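Local coordinates for chorismate mutase protein (Bartonella henselae, PDB 3RMI), which probably catalyses the rearrangement of chorismate to prephenate, as an all-helical dimer of the AroQ (type II) chorismate mutase family, at residues T73-D76 / P77-E81; K82-K85 / F86-E90. All coordinates share one frame; numbering follows the deposited sequence.

Interaction 1: T73-D76 / P77-E81; sequences THFD and PDFAE. With EDO (1,2-ethanediol), chain B.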
loop_
_atom_site.group_PDB
_atom_site.type_symbol
_atom_site.label_atom_id
_atom_site.label_comp_id
_atom_site.label_asym_id
_atom_site.label_seq_id
_atom_site.Cartn_x
_atom_site.Cartn_y
_atom_site.Cartn_z
ATOM N N THR A 73 4.642 -16.052 -1.394
ATOM C CA THR A 73 3.239 -15.815 -1.842
ATOM C C THR A 73 3.068 -15.698 -3.374
ATOM O O THR A 73 1.990 -15.320 -3.842
ATOM C CB THR A 73 2.673 -14.493 -1.208
ATOM O OG1 THR A 73 2.693 -14.608 0.215
ATOM C CG2 THR A 73 1.214 -14.183 -1.666
ATOM N N HIS A 74 4.122 -15.985 -4.140
ATOM C CA HIS A 74 4.115 -15.776 -5.594
ATOM C C HIS A 74 3.791 -14.308 -5.963
ATOM O O HIS A 74 3.081 -14.018 -6.918
ATOM C CB HIS A 74 3.176 -16.801 -6.277
ATOM C CG HIS A 74 3.461 -18.236 -5.894
ATOM N ND1 HIS A 74 4.378 -19.025 -6.566
ATOM C CD2 HIS A 74 2.960 -19.016 -4.899
ATOM C CE1 HIS A 74 4.428 -20.224 -6.005
ATOM N NE2 HIS A 74 3.578 -20.245 -4.989
ATOM N N PHE A 75 4.369 -13.397 -5.192
ATOM C CA PHE A 75 4.222 -11.954 -5.355
ATOM C C PHE A 75 5.597 -11.332 -5.655
ATOM O O PHE A 75 6.609 -11.739 -5.050
ATOM C CB PHE A 75 3.680 -11.391 -4.046
ATOM C CG PHE A 75 3.216 -9.975 -4.130
ATOM C CD1 PHE A 75 1.893 -9.687 -4.367
ATOM C CD2 PHE A 75 4.101 -8.926 -3.958
ATOM C CE1 PHE A 75 1.458 -8.367 -4.433
ATOM C CE2 PHE A 75 3.670 -7.619 -4.013
ATOM C CZ PHE A 75 2.346 -7.337 -4.247
ATOM N N ASP A 76 5.625 -10.354 -6.567
ATOM C CA ASP A 76 6.874 -9.781 -7.067
ATOM C C ASP A 76 7.679 -9.132 -5.949
ATOM O O ASP A 76 7.226 -8.173 -5.343
ATOM C CB ASP A 76 6.601 -8.737 -8.154
ATOM C CG ASP A 76 7.885 -8.204 -8.801
ATOM O OD1 ASP A 76 8.889 -8.937 -8.844
ATOM O OD2 ASP A 76 7.911 -7.052 -9.287
ATOM N N PRO A 77 8.892 -9.638 -5.686
ATOM C CA PRO A 77 9.610 -9.117 -4.514
ATOM C C PRO A 77 10.090 -7.693 -4.677
ATOM O O PRO A 77 10.171 -6.974 -3.699
ATOM C CB PRO A 77 10.789 -10.070 -4.361
ATOM C CG PRO A 77 10.985 -10.655 -5.745
ATOM C CD PRO A 77 9.603 -10.756 -6.322
ATOM N N ASP A 78 10.400 -7.290 -5.906
ATOM C CA ASP A 78 10.766 -5.899 -6.189
ATOM C C ASP A 78 9.625 -4.925 -5.909
ATOM O O ASP A 78 9.851 -3.827 -5.361
ATOM C CB ASP A 78 11.252 -5.758 -7.628
ATOM C CG ASP A 78 12.566 -6.513 -7.869
ATOM O OD1 ASP A 78 13.400 -6.559 -6.942
ATOM O OD2 ASP A 78 12.760 -7.073 -8.969
ATOM N N PHE A 79 8.404 -5.317 -6.257
ATOM C CA PHE A 79 7.278 -4.448 -5.985
ATOM C C PHE A 79 6.945 -4.422 -4.503
ATOM O O PHE A 79 6.643 -3.358 -3.968
ATOM C CB PHE A 79 6.049 -4.810 -6.806
ATOM C CG PHE A 79 4.952 -3.791 -6.683
ATOM C CD1 PHE A 79 5.103 -2.525 -7.248
ATOM C CD2 PHE A 79 3.784 -4.071 -5.965
ATOM C CE1 PHE A 79 4.092 -1.546 -7.099
ATOM C CE2 PHE A 79 2.773 -3.110 -5.830
ATOM C CZ PHE A 79 2.923 -1.853 -6.394
ATOM N N ALA A 80 7.020 -5.568 -3.834
ATOM C CA ALA A 80 6.912 -5.583 -2.378
ATOM C C ALA A 80 7.862 -4.546 -1.754
ATOM O O ALA A 80 7.471 -3.773 -0.891
ATOM C CB ALA A 80 7.191 -6.990 -1.817
ATOM N N GLU A 81 9.104 -4.519 -2.215
ATOM C CA GLU A 81 10.113 -3.582 -1.695
ATOM C C GLU A 81 9.763 -2.141 -2.014
ATOM O O GLU A 81 9.864 -1.293 -1.157
ATOM C CB GLU A 81 11.512 -3.887 -2.269
ATOM C CG GLU A 81 12.620 -3.034 -1.639
ATOM C CD GLU A 81 14.020 -3.408 -2.070
ATOM O OE1 GLU A 81 14.241 -4.556 -2.545
ATOM O OE2 GLU A 81 14.907 -2.532 -1.933
HETATM C C1 EDO B . 2.245 -9.231 -8.626
HETATM O O1 EDO B . 3.384 -9.956 -8.144
HETATM C C2 EDO B . 2.439 -7.762 -8.275
HETATM O O2 EDO B . 2.452 -6.994 -9.479
#
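The backbone carbonyl of D76 takes the amide of A80: N of A80 lies 3.0 Å from O of D76, with an almost straight N-H...O angle of 175°. This is the first turn of helix 77-106, with D76 at the N-cap and P77 as its first residue. The loop T73-D76 joins it to helix 56-72, which ends in a Schellman motif with H74, at positive phi, as the C-prime residue. First-turn amides have no helical carbonyl four residues back, so a proline nitrogen without hydrogen costs no bond there.

F75 is buried and reaches forward onto the first turn of the new helix. Its CG stands anti to the backbone N (chi1 -168°), which carries the ring to F79 and A80. CZ of F75 meets the edge of the F79 ring, 4.0 Å from its CD2. A80 brings its backbone N to the edge of the F75 ring. A33 of the second subunit packs on F75, and F36 of that subunit meets the F79 ring. The D76 carboxylate and the F79 ring are nearly parallel, their planes 8° apart, with OD2 of D76 3.8 Å from CB of F79. D78 forms a salt bridge with R67 of helix 56-72. An ethanediol, probably from the crystallisation liquor, lies over one face of the F75 ring, and its O1 accepts a hydrogen bond from N of D76 at 2.8 Å.

Interaction 2: K82-K85 / F86-E90; sequences KFLK and FIIKE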
loop_
_atom_site.group_PDB
_atom_site.type_symbol
_atom_site.label_atom_id
_atom_site.label_comp_id
_atom_site.label_asym_id
_atom_site.label_seq_id
_atom_site.Cartn_x
_atom_site.Cartn_y
_atom_site.Cartn_z
ATOM N N LYS A 82 9.399 -1.877 -3.261
ATOM C CA LYS A 82 8.959 -0.556 -3.700
ATOM C C LYS A 82 7.805 -0.064 -2.827
ATOM O O LYS A 82 7.763 1.102 -2.419
ATOM C CB LYS A 82 8.507 -0.622 -5.168
ATOM C CG LYS A 82 8.685 0.674 -5.957
ATOM C CD LYS A 82 8.327 0.548 -7.470
ATOM C CE LYS A 82 8.156 1.974 -8.110
ATOM N NZ LYS A 82 7.715 2.018 -9.559
ATOM N N PHE A 83 6.871 -0.967 -2.538
ATOM C CA PHE A 83 5.705 -0.648 -1.708
ATOM C C PHE A 83 6.094 -0.343 -0.265
ATOM O O PHE A 83 5.667 0.665 0.312
ATOM C CB PHE A 83 4.696 -1.788 -1.760
ATOM C CG PHE A 83 3.618 -1.695 -0.711
ATOM C CD1 PHE A 83 2.689 -0.712 -0.748
ATOM C CD2 PHE A 83 3.569 -2.597 0.333
ATOM C CE1 PHE A 83 1.714 -0.626 0.240
ATOM C CE2 PHE A 83 2.598 -2.509 1.300
ATOM C CZ PHE A 83 1.675 -1.518 1.240
ATOM N N LEU A 84 6.913 -1.197 0.327
ATOM C CA LEU A 84 7.358 -0.951 1.686
ATOM C C LEU A 84 8.152 0.359 1.791
ATOM O O LEU A 84 7.970 1.133 2.734
ATOM C CB LEU A 84 8.186 -2.124 2.176
ATOM C CG LEU A 84 8.769 -2.069 3.586
ATOM C CD1 LEU A 84 7.694 -1.989 4.670
ATOM C CD2 LEU A 84 9.661 -3.299 3.780
ATOM N N LYS A 85 8.997 0.632 0.814
ATOM C CA LYS A 85 9.785 1.840 0.847
ATOM C C LYS A 85 8.913 3.076 0.739
ATOM O O LYS A 85 9.219 4.114 1.318
ATOM C CB LYS A 85 10.831 1.840 -0.284
ATOM C CG LYS A 85 12.079 1.003 0.036
ATOM C CD LYS A 85 13.194 1.178 -1.012
ATOM C CE LYS A 85 14.560 1.070 -0.351
ATOM N NZ LYS A 85 15.630 0.647 -1.319
ATOM N N PHE A 86 7.836 2.965 -0.030
ATOM C CA PHE A 86 6.828 4.013 -0.135
ATOM C C PHE A 86 6.200 4.289 1.221
ATOM O O PHE A 86 6.028 5.444 1.619
ATOM C CB PHE A 86 5.753 3.600 -1.166
ATOM C CG PHE A 86 4.600 4.551 -1.260
ATOM C CD1 PHE A 86 4.699 5.703 -2.046
ATOM C CD2 PHE A 86 3.422 4.302 -0.571
ATOM C CE1 PHE A 86 3.648 6.590 -2.145
ATOM C CE2 PHE A 86 2.355 5.193 -0.646
ATOM C CZ PHE A 86 2.471 6.344 -1.443
ATOM N N ILE A 87 5.855 3.232 1.940
ATOM C CA ILE A 87 5.298 3.410 3.269
ATOM C C ILE A 87 6.347 4.000 4.230
ATOM O O ILE A 87 6.059 4.923 4.997
ATOM C CB ILE A 87 4.765 2.097 3.835
ATOM C CG1 ILE A 87 3.631 1.558 2.959
ATOM C CG2 ILE A 87 4.241 2.305 5.218
ATOM C CD1 ILE A 87 2.433 2.515 2.887
ATOM N N ILE A 88 7.569 3.502 4.164
ATOM C CA ILE A 88 8.594 3.917 5.132
ATOM C C ILE A 88 8.948 5.378 4.969
ATOM O O ILE A 88 9.268 6.054 5.938
ATOM C CB ILE A 88 9.853 3.101 4.977
ATOM C CG1 ILE A 88 9.641 1.690 5.517
ATOM C CG2 ILE A 88 11.063 3.805 5.658
ATOM C CD1 ILE A 88 10.888 0.767 5.234
ATOM N N LYS A 89 8.900 5.874 3.742
ATOM C CA LYS A 89 9.180 7.301 3.475
ATOM C C LYS A 89 8.148 8.199 4.196
ATOM O O LYS A 89 8.488 9.256 4.748
ATOM C CB LYS A 89 9.141 7.544 1.959
ATOM C CG LYS A 89 9.794 8.812 1.449
ATOM C CD LYS A 89 9.444 9.050 -0.033
ATOM C CE LYS A 89 9.913 10.421 -0.516
ATOM N NZ LYS A 89 9.174 10.803 -1.769
ATOM N N GLU A 90 6.890 7.772 4.214
ATOM C CA GLU A 90 5.888 8.524 4.928
ATOM C C GLU A 90 6.167 8.436 6.414
ATOM O O GLU A 90 6.066 9.418 7.135
ATOM C CB GLU A 90 4.510 7.969 4.629
ATOM C CG GLU A 90 3.393 8.738 5.298
ATOM C CD GLU A 90 3.309 10.188 4.843
ATOM O OE1 GLU A 90 3.879 10.524 3.774
ATOM O OE2 GLU A 90 2.654 10.984 5.543
#
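Successive turns of helix 77-106 meet here, and I87 lays its side chain over the ring of F83. CG1 of I87 is 4.3 Å from the centroid of that ring and 23° off its normal, a CH-pi contact over one face, displaced toward the rim. The two side chains run side by side and point the same way. The I87 torsion explains this: CG1 sits beside the backbone N (chi1 -62°), on the side facing the preceding turn. L84 and I88 form the next pair. Their side chains cross at an oblique angle, with CG of L84 3.9 Å from CD1 of I88. Both are buried.

In the all-helical AroQ fold this helix packs against the other two helices of its chain, I87 touching L32 and R35 of helix 4-48 while L84 reaches I63 and L66 of helix 56-72. It also packs against the second subunit, where F83 meets F83 of that subunit and the F86 ring stacks on F86 of that subunit. The side chain of I88 touches a bound D-malate.

The backbone is regular alpha helix. The amides of F86, I87, I88 and K89 each bond the carbonyl oxygen four residues earlier, on K82, F83, L84 and K85. The shortest of these bonds joins N of I88 to O of L84 at 2.8 Å. CG1 of I88 also rests 3.3 Å from O of L84.

How the interactions relate
Interactions 1 and 2 follow one another along the chain, their centres 14 Å apart. Interaction 1 covers the loop after helix 56-72 and the start of helix 77-106. Interaction 2 covers the next two and a half turns of that helix. The segments adjoin at E81 and K82 but have no other touch. Both contacts reach the second subunit, so this part of the helix lines the dimer interface from its first turn onward. The F79 side chain is about 10 Å from a bound D-malate, whereas that of I88 is about 4 Å from a bound D-malate. The helix therefore runs from the hairpin turn to a ligand pocket, probably the active site.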